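Local structure of ribokinase, putative (Burkholderia thailandensis, 3B1P) at residues Thr3-Ser8 with Gly62-Met67; Met15-Arg20 with Leu35-Pro40; Thr107-Asn112 with Glu243-Pro248. The protein probably acts as a nucleoside kinase of the ribokinase (PfkB) family, binding inosine as nucleoside and ADP as nucleotide. One frame throughout, in Å; residues are numbered along the deposited sequence.

Interaction 1 (Thr3-Ser8 with Gly62-Met67); sequences TLICGS and GDARMM. With NOS (inosine), chain B.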
loop_
_atom_site.group_PDB
_atom_site.type_symbol
_atom_site.label_atom_id
_atom_site.label_comp_id
_atom_site.label_asym_id
_atom_site.label_seq_id
_atom_site.Cartn_x
_atom_site.Cartn_y
_atom_site.Cartn_z
ATOM N N THR A 3 16.386 29.197 -8.009
ATOM C CA THR A 3 16.157 28.360 -6.819
ATOM C C THR A 3 16.558 26.937 -7.159
ATOM O O THR A 3 15.998 26.358 -8.108
ATOM C CB THR A 3 14.678 28.401 -6.464
ATOM O OG1 THR A 3 14.331 29.796 -6.297
ATOM C CG2 THR A 3 14.442 27.706 -5.111
ATOM N N LEU A 4 17.429 26.374 -6.322
ATOM C CA LEU A 4 17.946 25.025 -6.595
ATOM C C LEU A 4 17.007 24.051 -5.895
ATOM O O LEU A 4 16.768 24.221 -4.699
ATOM C CB LEU A 4 19.365 24.878 -6.072
ATOM C CG LEU A 4 20.140 23.590 -6.412
ATOM C CD1 LEU A 4 20.456 23.644 -7.925
ATOM C CD2 LEU A 4 21.410 23.468 -5.609
ATOM N N ILE A 5 16.536 23.058 -6.620
ATOM C CA ILE A 5 15.605 22.107 -6.033
ATOM C C ILE A 5 16.197 20.722 -6.020
ATOM O O ILE A 5 16.270 20.035 -7.036
ATOM C CB ILE A 5 14.301 22.102 -6.702
ATOM C CG1 ILE A 5 13.703 23.501 -6.657
ATOM C CG2 ILE A 5 13.363 21.132 -6.012
ATOM C CD1 ILE A 5 12.763 23.662 -7.697
ATOM N N CYS A 6 16.633 20.336 -4.822
ATOM C CA CYS A 6 17.421 19.086 -4.706
ATOM C C CYS A 6 16.432 18.020 -4.225
ATOM O O CYS A 6 15.678 18.242 -3.284
ATOM C CB CYS A 6 18.562 19.199 -3.743
ATOM S SG CYS A 6 19.787 20.487 -4.077
ATOM N N GLY A 7 16.416 16.895 -4.906
ATOM C CA GLY A 7 15.565 15.800 -4.467
ATOM C C GLY A 7 15.370 14.777 -5.524
ATOM O O GLY A 7 16.035 14.789 -6.575
ATOM N N SER A 8 14.437 13.863 -5.286
ATOM C CA SER A 8 14.231 12.752 -6.203
ATOM C C SER A 8 13.528 13.205 -7.490
ATOM O O SER A 8 12.759 14.199 -7.525
ATOM C CB SER A 8 13.412 11.630 -5.543
ATOM O OG SER A 8 12.170 12.115 -5.110
ATOM N N GLY A 62 8.574 31.107 -11.238
ATOM C CA GLY A 62 9.865 31.111 -10.619
ATOM C C GLY A 62 10.877 30.449 -11.542
ATOM O O GLY A 62 10.517 29.964 -12.607
ATOM N N ASP A 63 12.149 30.483 -11.151
ATOM C CA ASP A 63 13.220 29.874 -11.948
ATOM C C ASP A 63 13.734 28.661 -11.179
ATOM O O ASP A 63 14.603 28.794 -10.364
ATOM C CB ASP A 63 14.352 30.881 -12.185
ATOM C CG ASP A 63 15.401 30.398 -13.202
ATOM O OD1 ASP A 63 15.424 29.202 -13.609
ATOM O OD2 ASP A 63 16.241 31.242 -13.588
ATOM N N ALA A 64 13.157 27.502 -11.477
ATOM C CA ALA A 64 13.446 26.259 -10.713
ATOM C C ALA A 64 14.576 25.498 -11.411
ATOM O O ALA A 64 14.498 25.241 -12.619
ATOM C CB ALA A 64 12.213 25.418 -10.713
ATOM N N ARG A 65 15.629 25.177 -10.675
ATOM C CA ARG A 65 16.733 24.411 -11.250
ATOM C C ARG A 65 16.785 23.092 -10.500
ATOM O O ARG A 65 17.322 23.082 -9.403
ATOM C CB ARG A 65 18.055 25.131 -11.066
ATOM C CG ARG A 65 18.092 26.617 -11.509
ATOM C CD ARG A 65 18.231 26.800 -13.027
ATOM N NE ARG A 65 18.113 28.220 -13.412
ATOM C CZ ARG A 65 19.127 29.069 -13.630
ATOM N NH1 ARG A 65 20.397 28.680 -13.547
ATOM N NH2 ARG A 65 18.864 30.344 -13.971
ATOM N N MET A 66 16.250 22.038 -11.100
ATOM C CA MET A 66 16.246 20.680 -10.452
ATOM C C MET A 66 17.646 20.141 -10.376
ATOM O O MET A 66 18.382 20.253 -11.382
ATOM C CB MET A 66 15.406 19.715 -11.250
ATOM C CG MET A 66 13.937 20.004 -11.203
ATOM S SD MET A 66 12.870 19.115 -12.368
ATOM C CE MET A 66 13.412 17.510 -12.057
ATOM N N MET A 67 18.050 19.600 -9.208
ATOM C CA MET A 67 19.321 18.915 -9.052
ATOM C C MET A 67 18.941 17.496 -8.583
ATOM O O MET A 67 18.410 17.332 -7.472
ATOM C CB MET A 67 20.205 19.633 -8.058
ATOM C CG MET A 67 21.550 18.872 -7.689
ATOM S SD MET A 67 22.768 19.753 -6.815
ATOM C CE MET A 67 23.485 20.709 -8.214
HETATM N N9 NOS B . 8.928 9.606 -3.180
HETATM C C4 NOS B . 10.199 9.569 -2.772
HETATM N N3 NOS B . 11.350 10.274 -3.023
HETATM C C2 NOS B . 12.511 10.007 -2.409
HETATM N N1 NOS B . 12.579 8.981 -1.499
HETATM C C6 NOS B . 11.508 8.205 -1.192
HETATM O O6 NOS B . 11.629 7.258 -0.226
HETATM C C5 NOS B . 10.189 8.496 -1.752
HETATM N N7 NOS B . 8.953 7.970 -1.678
HETATM C C8 NOS B . 8.154 8.656 -2.563
HETATM C "C5'" NOS B . 5.535 12.762 -3.329
HETATM O "O5'" NOS B . 6.051 13.770 -2.424
HETATM C "C4'" NOS B . 6.722 12.174 -4.109
HETATM O "O4'" NOS B . 7.576 11.451 -3.229
HETATM C "C1'" NOS B . 8.402 10.611 -4.111
HETATM C "C2'" NOS B . 7.416 10.110 -5.120
HETATM O "O2'" NOS B . 8.147 10.020 -6.348
HETATM C "C3'" NOS B . 6.313 11.160 -5.170
HETATM O "O3'" NOS B . 6.254 11.803 -6.484
HETATM O O HOH W 1 13.266 31.261 -8.694
#
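The guanidinium group of R65, carried past T3 O by CB and CG, takes the carboxylate of D63 at its edge. NE points straight at D63 OD1 (2.9 Å, N-H...O 176°), with OD1 only 1° out of the guanidinium plane. Seen from the acid, however, the same bond comes from above the carboxylate plane, so the two flat groups are turned against each other. NH2 reaches D63 OD2 on its syn side at 2.8 Å, making a side-on, two-nitrogen salt bridge. A bend at chi2 (-79°) folds the arginine back toward D63 and leads its end away from T3. Next to this pair, one water bridges T3 OG1 and D63 N.

Between the backbones runs a parallel beta pairing in regular register, T3 with A64 through C6 with M67. T3 N binds D63 O and R65 N returns to T3 O at 2.8 Å. The alternation continues through I5 N to R65 O and M67 N to I5 O, and closes with a longer bond from G7 N to M67 O (3.3 Å). On the face of L4, C6, R65 and M67, L4 CD1 lies 4.0 Å from M67 CB, and C6 SG approaches the same CB at 4.1 Å. Past the strand end, S8 OG donates to N3 of inosine (2.9 Å), so the strand leads directly into the nucleoside site.

Strand 3-6 is an inner strand of the central sheet of the alpha/beta ribokinase-like fold, between parallel strands 64-71 and 138-141, its L4 and C6 also bonding the latter through backbone atoms. Helix 49-59 covers the face of T3, I5, A64 and M66, while Y91 of strand 88-95 packs against L4, R65 and M67.

Interaction 2 (Met15-Arg20 with Leu35-Pro40); sequences MTFEGR and LSFLVP. With NOS (inosine), chain C.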
loop_
_atom_site.group_PDB
_atom_site.type_symbol
_atom_site.label_atom_id
_atom_site.label_comp_id
_atom_site.label_asym_id
_atom_site.label_seq_id
_atom_site.Cartn_x
_atom_site.Cartn_y
_atom_site.Cartn_z
ATOM N N MET A 15 -1.932 4.399 -6.475
ATOM C CA MET A 15 -3.180 3.688 -6.252
ATOM C C MET A 15 -3.895 4.418 -5.132
ATOM O O MET A 15 -3.452 4.410 -3.983
ATOM C CB MET A 15 -2.895 2.202 -5.879
ATOM C CG MET A 15 -2.131 1.461 -7.013
ATOM S SD MET A 15 -0.921 0.197 -6.479
ATOM C CE MET A 15 0.471 1.134 -5.789
ATOM N N THR A 16 -5.015 5.040 -5.485
ATOM C CA THR A 16 -5.782 5.828 -4.520
ATOM C C THR A 16 -7.006 5.127 -3.987
ATOM O O THR A 16 -7.987 4.833 -4.707
ATOM C CB THR A 16 -6.185 7.193 -5.138
ATOM O OG1 THR A 16 -4.982 7.803 -5.641
ATOM C CG2 THR A 16 -6.842 8.041 -4.045
ATOM N N PHE A 17 -6.961 4.827 -2.704
ATOM C CA PHE A 17 -8.159 4.356 -2.016
ATOM C C PHE A 17 -9.129 5.516 -1.828
ATOM O O PHE A 17 -8.774 6.545 -1.213
ATOM C CB PHE A 17 -7.807 3.730 -0.659
ATOM C CG PHE A 17 -8.969 3.334 0.160
ATOM C CD1 PHE A 17 -9.926 2.478 -0.347
ATOM C CD2 PHE A 17 -9.105 3.794 1.473
ATOM C CE1 PHE A 17 -10.990 2.078 0.415
ATOM C CE2 PHE A 17 -10.203 3.398 2.270
ATOM C CZ PHE A 17 -11.146 2.544 1.746
ATOM N N GLU A 18 -10.361 5.307 -2.316
ATOM C CA GLU A 18 -11.403 6.369 -2.202
ATOM C C GLU A 18 -12.065 6.244 -0.850
ATOM O O GLU A 18 -13.191 5.733 -0.709
ATOM C CB GLU A 18 -12.433 6.243 -3.347
ATOM C CG GLU A 18 -11.833 6.229 -4.714
ATOM C CD GLU A 18 -10.974 7.439 -5.037
ATOM O OE1 GLU A 18 -11.308 8.547 -4.547
ATOM O OE2 GLU A 18 -9.975 7.278 -5.812
ATOM N N GLY A 19 -11.329 6.633 0.186
ATOM C CA GLY A 19 -11.754 6.424 1.547
ATOM C C GLY A 19 -10.620 6.809 2.482
ATOM O O GLY A 19 -9.680 7.481 2.062
ATOM N N ARG A 20 -10.763 6.402 3.735
ATOM C CA ARG A 20 -9.838 6.814 4.795
ATOM C C ARG A 20 -9.359 5.561 5.505
ATOM O O ARG A 20 -10.175 4.833 6.091
ATOM C CB ARG A 20 -10.561 7.758 5.784
ATOM C CG ARG A 20 -10.999 9.038 5.026
ATOM C CD ARG A 20 -11.366 10.261 5.850
ATOM N NE ARG A 20 -10.977 11.464 5.073
ATOM C CZ ARG A 20 -11.460 11.817 3.866
ATOM N NH1 ARG A 20 -10.994 12.902 3.279
ATOM N NH2 ARG A 20 -12.406 11.103 3.233
ATOM N N LEU A 35 -7.451 -4.582 3.492
ATOM C CA LEU A 35 -8.338 -3.763 2.653
ATOM C C LEU A 35 -7.965 -3.994 1.214
ATOM O O LEU A 35 -6.821 -3.806 0.864
ATOM C CB LEU A 35 -8.132 -2.252 2.993
ATOM C CG LEU A 35 -8.897 -1.237 2.171
ATOM C CD1 LEU A 35 -10.417 -1.450 2.388
ATOM C CD2 LEU A 35 -8.387 0.168 2.622
ATOM N N SER A 36 -8.965 -4.316 0.407
ATOM C CA SER A 36 -8.784 -4.421 -1.032
ATOM C C SER A 36 -9.767 -3.429 -1.667
ATOM O O SER A 36 -10.898 -3.309 -1.229
ATOM C CB SER A 36 -9.029 -5.861 -1.505
ATOM O OG SER A 36 -7.863 -6.648 -1.298
ATOM N N PHE A 37 -9.295 -2.684 -2.654
ATOM C CA PHE A 37 -10.105 -1.647 -3.290
ATOM C C PHE A 37 -9.846 -1.692 -4.770
ATOM O O PHE A 37 -8.733 -2.002 -5.238
ATOM C CB PHE A 37 -9.839 -0.243 -2.676
ATOM C CG PHE A 37 -8.417 0.235 -2.766
ATOM C CD1 PHE A 37 -7.452 -0.148 -1.838
ATOM C CD2 PHE A 37 -8.037 1.109 -3.758
ATOM C CE1 PHE A 37 -6.131 0.348 -1.953
ATOM C CE2 PHE A 37 -6.749 1.553 -3.883
ATOM C CZ PHE A 37 -5.780 1.178 -2.968
ATOM N N LEU A 38 -10.904 -1.390 -5.522
ATOM C CA LEU A 38 -10.849 -1.523 -6.969
ATOM C C LEU A 38 -10.089 -0.314 -7.574
ATOM O O LEU A 38 -10.220 0.844 -7.109
ATOM C CB LEU A 38 -12.266 -1.929 -7.545
ATOM C CG LEU A 38 -12.892 -3.278 -6.996
ATOM C CD1 LEU A 38 -14.273 -3.731 -7.572
ATOM C CD2 LEU A 38 -11.917 -4.523 -7.040
ATOM N N VAL A 39 -9.172 -0.583 -8.516
ATOM C CA VAL A 39 -8.397 0.471 -9.188
ATOM C C VAL A 39 -8.570 0.322 -10.705
ATOM O O VAL A 39 -8.792 -0.777 -11.181
ATOM C CB VAL A 39 -6.857 0.503 -8.866
ATOM C CG1 VAL A 39 -6.573 1.016 -7.413
ATOM C CG2 VAL A 39 -6.177 -0.886 -9.111
ATOM N N PRO A 40 -8.425 1.429 -11.460
ATOM C CA PRO A 40 -8.403 1.288 -12.925
ATOM C C PRO A 40 -7.017 0.893 -13.398
ATOM O O PRO A 40 -6.116 0.675 -12.594
ATOM C CB PRO A 40 -8.775 2.708 -13.411
ATOM C CG PRO A 40 -8.197 3.635 -12.363
ATOM C CD PRO A 40 -8.480 2.846 -11.032
HETATM N N9 NOS C . -6.971 -10.924 -3.764
HETATM C C4 NOS C . -8.265 -10.873 -4.095
HETATM N N3 NOS C . -9.192 -11.727 -4.636
HETATM C C2 NOS C . -10.473 -11.380 -4.827
HETATM N N1 NOS C . -10.893 -10.118 -4.488
HETATM C C6 NOS C . -10.055 -9.185 -3.967
HETATM O O6 NOS C . -10.555 -7.981 -3.584
HETATM C C5 NOS C . -8.668 -9.520 -3.647
HETATM N N7 NOS C . -7.595 -8.884 -3.142
HETATM C C8 NOS C . -6.529 -9.751 -3.207
HETATM C "C5'" NOS C . -4.289 -13.601 -1.095
HETATM O "O5'" NOS C . -5.285 -14.286 -0.295
HETATM C "C4'" NOS C . -4.856 -13.431 -2.513
HETATM O "O4'" NOS C . -5.964 -12.537 -2.492
HETATM C "C1'" NOS C . -6.146 -12.130 -3.894
HETATM C "C2'" NOS C . -4.742 -11.910 -4.367
HETATM O "O2'" NOS C . -4.741 -12.313 -5.742
HETATM C "C3'" NOS C . -3.872 -12.804 -3.493
HETATM O "O3'" NOS C . -3.220 -13.846 -4.287
HETATM O O HOH W 2 -8.773 3.853 -7.119
#
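F17 and F37 face each other with CA atoms 6.4 Å apart, and M15 lies opposite V39 at 6.8 Å; the chains therefore run in opposed directions, and with no direct hydrogen bond between them the contact is made by side chains.

Two CH-pi contacts carry it. F17 CB sits 3.8 Å from the centroid of the F37 ring, 3° off the normal and hence squarely over its face. L35 CD2 stands over the F17 ring in the same way, 3.6 Å from the centroid and almost on the normal, while the opposite face of that ring has G19 N toward its rim. The two phenyl rings meet obliquely, with planes at 57°, and F17 CD1 comes within 3.6 Å of F37 CB. The F37 side chain is turned so that CG lies between the backbone N and the carbonyl carbon (chi1 59°), which swings its ring across the F17 backbone, CE2 approaching F17 N. M15 CB makes apolar contacts with F37 CZ and V39 CG1. A water bonded to T16 O reaches L38 O only weakly.

On the other side of strand 35-38, in the modelled conformer, S36 OG donates to N7 of an inosine held mainly by the second subunit. Strand 35-38 pairs in parallel with a strand of that subunit, so the sheet crosses the dimer interface, consistent with the beta-clasp lid of ribokinases. A116 of the second subunit packs on M15, F37 and V39, and strand 101-107 flanks M15 and T16 within the chain.

Interaction 3 (Thr107-Asn112 with Glu243-Pro248); sequences TDLDNN and ERVIDP. With ADP (adenosine-5'-diphosphate), chain D.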
loop_
_atom_site.group_PDB
_atom_site.type_symbol
_atom_site.label_atom_id
_atom_site.label_comp_id
_atom_site.label_asym_id
_atom_site.label_seq_id
_atom_site.Cartn_x
_atom_site.Cartn_y
_atom_site.Cartn_z
ATOM N N THR A 107 -2.191 5.084 -1.334
ATOM C CA THR A 107 -2.608 6.221 -0.537
ATOM C C THR A 107 -4.116 6.313 -0.331
ATOM O O THR A 107 -4.900 5.621 -0.989
ATOM C CB THR A 107 -2.039 7.546 -1.093
ATOM O OG1 THR A 107 -2.242 8.566 -0.102
ATOM C CG2 THR A 107 -2.717 7.950 -2.389
ATOM N N ASP A 108 -4.533 7.134 0.603
ATOM C CA ASP A 108 -5.960 7.311 0.820
ATOM C C ASP A 108 -6.209 8.784 0.677
ATOM O O ASP A 108 -5.298 9.565 0.300
ATOM C CB ASP A 108 -6.444 6.778 2.194
ATOM C CG ASP A 108 -5.882 7.534 3.393
ATOM O OD1 ASP A 108 -5.073 8.512 3.233
ATOM O OD2 ASP A 108 -6.217 7.120 4.511
ATOM N N LEU A 109 -7.427 9.183 0.976
ATOM C CA LEU A 109 -7.799 10.591 0.767
ATOM C C LEU A 109 -7.288 11.505 1.874
ATOM O O LEU A 109 -7.358 12.733 1.739
ATOM C CB LEU A 109 -9.317 10.691 0.643
ATOM C CG LEU A 109 -9.852 9.979 -0.595
ATOM C CD1 LEU A 109 -11.362 10.179 -0.654
ATOM C CD2 LEU A 109 -9.167 10.430 -1.918
ATOM N N ASP A 110 -6.817 10.933 2.964
ATOM C CA ASP A 110 -6.099 11.680 3.981
ATOM C C ASP A 110 -4.598 11.850 3.643
ATOM O O ASP A 110 -3.821 12.309 4.517
ATOM C CB ASP A 110 -6.251 10.965 5.350
ATOM C CG ASP A 110 -7.600 11.237 6.080
ATOM O OD1 ASP A 110 -8.437 12.069 5.638
ATOM O OD2 ASP A 110 -7.823 10.608 7.156
ATOM N N ASN A 111 -4.128 11.388 2.472
ATOM C CA ASN A 111 -2.720 11.430 2.140
ATOM C C ASN A 111 -1.823 10.614 3.055
ATOM O O ASN A 111 -0.632 10.902 3.251
ATOM C CB ASN A 111 -2.229 12.918 2.058
ATOM C CG ASN A 111 -1.087 13.133 1.064
ATOM O OD1 ASN A 111 -0.667 12.230 0.310
ATOM N ND2 ASN A 111 -0.576 14.366 1.053
ATOM N N ASN A 112 -2.375 9.526 3.594
ATOM C CA ASN A 112 -1.518 8.490 4.189
ATOM C C ASN A 112 -0.729 7.583 3.189
ATOM O O ASN A 112 -1.166 6.465 2.788
ATOM C CB ASN A 112 -2.365 7.593 5.050
ATOM C CG ASN A 112 -2.965 8.331 6.266
ATOM O OD1 ASN A 112 -2.249 8.954 7.027
ATOM N ND2 ASN A 112 -4.271 8.227 6.452
ATOM N N GLU A 243 -11.704 22.137 -5.039
ATOM C CA GLU A 243 -12.790 21.994 -5.976
ATOM C C GLU A 243 -13.317 20.530 -5.961
ATOM O O GLU A 243 -14.519 20.316 -5.989
ATOM C CB GLU A 243 -12.297 22.436 -7.344
ATOM C CG GLU A 243 -13.342 22.398 -8.454
ATOM C CD GLU A 243 -12.774 22.842 -9.795
ATOM O OE1 GLU A 243 -11.543 22.690 -10.034
ATOM O OE2 GLU A 243 -13.570 23.333 -10.625
ATOM N N ARG A 244 -12.417 19.548 -5.867
ATOM C CA ARG A 244 -12.764 18.135 -5.616
ATOM C C ARG A 244 -11.506 17.505 -5.031
ATOM O O ARG A 244 -10.398 18.030 -5.244
ATOM C CB ARG A 244 -13.127 17.393 -6.917
ATOM C CG ARG A 244 -12.142 17.648 -8.085
ATOM C CD ARG A 244 -12.590 17.049 -9.458
ATOM N NE ARG A 244 -13.863 17.660 -9.853
ATOM C CZ ARG A 244 -14.006 18.867 -10.423
ATOM N NH1 ARG A 244 -15.229 19.322 -10.695
ATOM N NH2 ARG A 244 -12.947 19.629 -10.724
ATOM N N VAL A 245 -11.671 16.401 -4.331
ATOM C CA VAL A 245 -10.540 15.704 -3.712
ATOM C C VAL A 245 -10.305 14.427 -4.541
ATOM O O VAL A 245 -11.134 13.487 -4.512
ATOM C CB VAL A 245 -10.766 15.450 -2.194
ATOM C CG1 VAL A 245 -9.638 14.614 -1.606
ATOM C CG2 VAL A 245 -10.830 16.774 -1.450
ATOM N N ILE A 246 -9.255 14.432 -5.352
ATOM C CA ILE A 246 -9.002 13.314 -6.266
ATOM C C ILE A 246 -7.803 12.509 -5.755
ATOM O O ILE A 246 -7.903 11.292 -5.550
ATOM C CB ILE A 246 -8.731 13.799 -7.697
ATOM C CG1 ILE A 246 -9.987 14.442 -8.320
ATOM C CG2 ILE A 246 -8.285 12.652 -8.591
ATOM C CD1 ILE A 246 -11.275 13.555 -8.246
ATOM N N ASP A 247 -6.678 13.196 -5.507
ATOM C CA ASP A 247 -5.387 12.515 -5.229
ATOM C C ASP A 247 -4.512 13.511 -4.475
ATOM O O ASP A 247 -4.095 14.502 -5.045
ATOM C CB ASP A 247 -4.681 12.114 -6.522
ATOM C CG ASP A 247 -3.311 11.467 -6.282
ATOM O OD1 ASP A 247 -2.999 11.090 -5.120
ATOM O OD2 ASP A 247 -2.579 11.284 -7.274
ATOM N N PRO A 248 -4.224 13.231 -3.204
ATOM C CA PRO A 248 -3.382 14.138 -2.446
ATOM C C PRO A 248 -1.882 13.916 -2.693
ATOM O O PRO A 248 -1.085 14.653 -2.153
ATOM C CB PRO A 248 -3.731 13.781 -0.986
ATOM C CG PRO A 248 -3.955 12.254 -1.111
ATOM C CD PRO A 248 -4.836 12.205 -2.327
HETATM P PB ADP D . 2.135 16.126 2.351
HETATM O O1B ADP D . 1.860 15.867 0.896
HETATM O O2B ADP D . 1.712 15.007 3.298
HETATM O O3B ADP D . 3.512 16.545 2.629
HETATM P PA ADP D . -0.185 17.693 3.286
HETATM O O1A ADP D . -1.134 16.517 3.126
HETATM O O2A ADP D . -0.114 18.272 4.695
HETATM O O3A ADP D . 1.285 17.456 2.742
HETATM O "O5'" ADP D . -0.766 18.766 2.223
HETATM C "C5'" ADP D . -0.026 19.973 2.072
HETATM C "C4'" ADP D . -0.999 21.151 1.897
HETATM O "O4'" ADP D . -1.850 20.888 0.778
HETATM C "C3'" ADP D . -1.954 21.366 3.040
HETATM O "O3'" ADP D . -1.342 22.107 4.102
HETATM C "C2'" ADP D . -3.120 22.048 2.338
HETATM O "O2'" ADP D . -2.743 23.448 2.255
HETATM C "C1'" ADP D . -3.173 21.381 0.957
HETATM N N9 ADP D . -4.087 20.227 1.098
HETATM C C8 ADP D . -3.787 18.924 1.437
HETATM N N7 ADP D . -4.943 18.205 1.580
HETATM C C5 ADP D . -5.989 19.063 1.263
HETATM C C6 ADP D . -7.479 18.979 1.184
HETATM N N6 ADP D . -8.104 17.795 1.445
HETATM N N1 ADP D . -8.166 20.103 0.849
HETATM C C2 ADP D . -7.522 21.275 0.591
HETATM N N3 ADP D . -6.194 21.437 0.657
HETATM C C4 ADP D . -5.404 20.377 0.969
#
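P248 packs into the type I beta turn D108-N111, which connects the antiparallel strands 101-107 and 114-118; D247 and P248 open a glycine-rich run to D253 that resembles the second, C-terminal PfkB signature.

The tight part centres on the proline ring. Its CG lies 3.3 Å from D108 O, an oxygen also bound by N111 N, closing the turn, and by T107 OG1, which arrives in the carbonyl plane on a lone pair. P248 CB meets the N111 amide carbon CG at 3.4 Å, the proline ring and the asparagine side chain lying side by side and pointing opposite ways. The turn is braced from within: N112 N and ND2 donate to D108 OD1 and OD2 respectively, and F21 N gives OD2 a second bond. D247 is buried too, its OD1 bonded to T249 OG1 and its OD2 to G288 N.

Packing is looser at L109, where residues are partly exposed. CD2 reaches I246 O at 3.9 Å and V245 CG1 at 4.2 Å, with no polar bond between the segments.

At the buried end, N111 faces the nucleotide, with H31 of the second subunit beside it. ND2 donates to ADP O1A on the alpha phosphate (3.0 Å, N-H...O 164°) and weakly to O1B on the beta phosphate at 2.9 Å.

In the fold
All three contacts are buried, but interaction 1, with eight of ten touching residues buried, lies nearest the chain's centre (about 11 Å, against 24 and 16 Å for the centres of interactions 2 and 3). It joins neighbouring strands of the large sheet by backbone hydrogen bonds; the others, across the chain's centre, depend on side-chain packing. With centres 11 Å apart, interactions 2 and 3 touch where strand 10-16 and its continuation meet strand 101-107 and the turn after it: R20 NE forms a salt bridge with D110 OD1, and F17 N probably bonds T107 O. Both meet the second subunit. S8 reaches its own subunit's nucleoside, S36 the partner's, and N111 the ADP phosphates.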